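Local atomic coordinates of protein adenylyltransferase MntA (Shewanella oneidensis MR-1, PDB entry 6M6U), a protein that neutralises its cognate toxin HepT by magnesium-dependent transfer of three successive AMP units from ATP onto a toxin tyrosine. Residues I23-S28 with I40-L45. The protein carries 2 engineered substitutions. Numbering follows the deposited sequence.
Sequences IYLFGS and IEIAVL. Engineered in segment 40-45: Glu41 (natural residue Asp).
Tyr24 and Ala43 form an antiparallel hydrogen-bonded pair, Tyr24 N to Ala43 O 2.8 Å and Ala43 N to Tyr24 O 2.9 Å, between two strands whose short-segment axes run 155° apart. These are the middle strands of the nucleotidyltransferase sheet, and segments 23-28 and 40-45 carry the two ends of its GSX(10)DXD motif, Gly27 and Ser28 in the first, the engineered Glu41 in the second. Beyond that pair, Phe26 N donates to Glu41 O at 3.0 Å. Side chains alternate between two faces. Ile23, Leu25, Ile42 and Val44 share one face, on which Ile23, Ile42 and Val44 touch helix 6-16 and Leu25 CD1 reaches past its direct partner Ile42 to Ile40 CG2, 3.6 Å away. On the other face, beside helix 80-89, Phe26 has CG between its backbone N and carbonyl carbon (chi1 70°), which swings the ring across the neighbouring strand. Glu41 CB then sits over one ring face, 3.6 Å from the centroid, in a CH-pi contact, while Ala43 CB meets Phe26 CE2 at 3.9 Å. Glu41 replaces a magnesium-binding aspartate, and its side chain lies close to that of the metal ligand Asp71. The Glu41 carboxylate plane stands 68° from the Phe26 ring, with Glu41 OE1 3.4 Å from Phe26 CE1.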
loop_
_atom_site.group_PDB
_atom_site.type_symbol
_atom_site.label_atom_id
_atom_site.label_comp_id
_atom_site.label_asym_id
_atom_site.label_seq_id
_atom_site.Cartn_x
_atom_site.Cartn_y
_atom_site.Cartn_z
ATOM N N ILE E 23 -20.634 12.290 20.456
ATOM C CA ILE E 23 -19.808 12.495 19.268
ATOM C C ILE E 23 -18.567 13.271 19.687
ATOM O O ILE E 23 -18.679 14.323 20.329
ATOM C CB ILE E 23 -20.554 13.260 18.157
ATOM C CG1 ILE E 23 -21.787 12.493 17.683
ATOM C CG2 ILE E 23 -19.626 13.527 16.985
ATOM C CD1 ILE E 23 -22.544 13.204 16.585
ATOM N N TYR E 24 -17.395 12.757 19.325
ATOM C CA TYR E 24 -16.133 13.449 19.547
ATOM C C TYR E 24 -15.377 13.573 18.242
ATOM O O TYR E 24 -15.309 12.621 17.456
ATOM C CB TYR E 24 -15.213 12.728 20.539
ATOM C CG TYR E 24 -15.746 12.628 21.937
ATOM C CD1 TYR E 24 -15.669 13.704 22.808
ATOM C CD2 TYR E 24 -16.310 11.449 22.392
ATOM C CE1 TYR E 24 -16.155 13.608 24.091
ATOM C CE2 TYR E 24 -16.794 11.345 23.667
ATOM C CZ TYR E 24 -16.718 12.426 24.513
ATOM O OH TYR E 24 -17.207 12.313 25.792
ATOM N N LEU E 25 -14.802 14.747 18.033
ATOM C CA LEU E 25 -13.726 14.923 17.076
ATOM C C LEU E 25 -12.421 14.795 17.851
ATOM O O LEU E 25 -12.282 15.380 18.930
ATOM C CB LEU E 25 -13.840 16.290 16.400
ATOM C CG LEU E 25 -12.971 16.624 15.193
ATOM C CD1 LEU E 25 -13.385 15.798 13.973
ATOM C CD2 LEU E 25 -13.069 18.116 14.909
ATOM N N PHE E 26 -11.487 13.997 17.338
ATOM C CA PHE E 26 -10.205 13.842 18.014
ATOM C C PHE E 26 -9.103 13.791 16.962
ATOM O O PHE E 26 -9.340 13.988 15.766
ATOM C CB PHE E 26 -10.204 12.617 18.946
ATOM C CG PHE E 26 -10.222 11.282 18.234
ATOM C CD1 PHE E 26 -9.074 10.502 18.172
ATOM C CD2 PHE E 26 -11.392 10.791 17.663
ATOM C CE1 PHE E 26 -9.080 9.267 17.530
ATOM C CE2 PHE E 26 -11.408 9.557 17.018
ATOM C CZ PHE E 26 -10.246 8.793 16.953
ATOM N N GLY E 27 -7.879 13.552 17.420
ATOM C CA GLY E 27 -6.774 13.498 16.494
ATOM C C GLY E 27 -6.404 14.870 15.960
ATOM O O GLY E 27 -6.594 15.906 16.605
ATOM N N SER E 28 -5.892 14.866 14.732
ATOM C CA SER E 28 -5.288 16.069 14.177
ATOM C C SER E 28 -6.315 17.174 13.948
ATOM O O SER E 28 -6.011 18.345 14.167
ATOM C CB SER E 28 -4.559 15.721 12.881
ATOM O OG SER E 28 -5.456 15.308 11.863
ATOM N N ILE E 40 -9.948 12.585 9.003
ATOM C CA ILE E 40 -10.764 13.136 10.075
ATOM C C ILE E 40 -11.126 11.977 10.995
ATOM O O ILE E 40 -11.665 10.960 10.545
ATOM C CB ILE E 40 -12.014 13.831 9.516
ATOM C CG1 ILE E 40 -11.603 14.904 8.501
ATOM C CG2 ILE E 40 -12.841 14.439 10.636
ATOM C CD1 ILE E 40 -12.729 15.387 7.634
ATOM N N GLU E 41 -10.787 12.107 12.275
ATOM C CA GLU E 41 -10.974 11.044 13.253
ATOM C C GLU E 41 -12.152 11.400 14.147
ATOM O O GLU E 41 -12.127 12.421 14.846
ATOM C CB GLU E 41 -9.699 10.822 14.067
ATOM C CG GLU E 41 -8.581 10.163 13.263
ATOM C CD GLU E 41 -7.225 10.237 13.939
ATOM O OE1 GLU E 41 -6.959 9.438 14.864
ATOM O OE2 GLU E 41 -6.416 11.102 13.541
ATOM N N ILE E 42 -13.183 10.562 14.116
ATOM C CA ILE E 42 -14.424 10.799 14.839
ATOM C C ILE E 42 -14.734 9.577 15.693
ATOM O O ILE E 42 -14.607 8.435 15.234
ATOM C CB ILE E 42 -15.589 11.097 13.872
ATOM C CG1 ILE E 42 -15.239 12.285 12.978
ATOM C CG2 ILE E 42 -16.884 11.364 14.646
ATOM C CD1 ILE E 42 -16.066 12.350 11.715
ATOM N N ALA E 43 -15.138 9.817 16.934
ATOM C CA ALA E 43 -15.512 8.764 17.861
ATOM C C ALA E 43 -16.960 8.964 18.283
ATOM O O ALA E 43 -17.406 10.096 18.493
ATOM C CB ALA E 43 -14.604 8.753 19.092
ATOM N N VAL E 44 -17.690 7.862 18.405
ATOM C CA VAL E 44 -19.090 7.902 18.796
ATOM C C VAL E 44 -19.325 6.861 19.877
ATOM O O VAL E 44 -18.671 5.814 19.922
ATOM C CB VAL E 44 -20.044 7.662 17.602
ATOM C CG1 VAL E 44 -20.038 8.862 16.672
ATOM C CG2 VAL E 44 -19.643 6.404 16.848
ATOM N N LEU E 45 -20.256 7.173 20.767
ATOM C CA LEU E 45 -20.800 6.211 21.708
ATOM C C LEU E 45 -22.298 6.148 21.475
ATOM O O LEU E 45 -22.975 7.181 21.488
ATOM C CB LEU E 45 -20.496 6.596 23.159
ATOM C CG LEU E 45 -20.921 5.577 24.225
ATOM C CD1 LEU E 45 -20.103 4.295 24.108
ATOM C CD2 LEU E 45 -20.795 6.166 25.620
#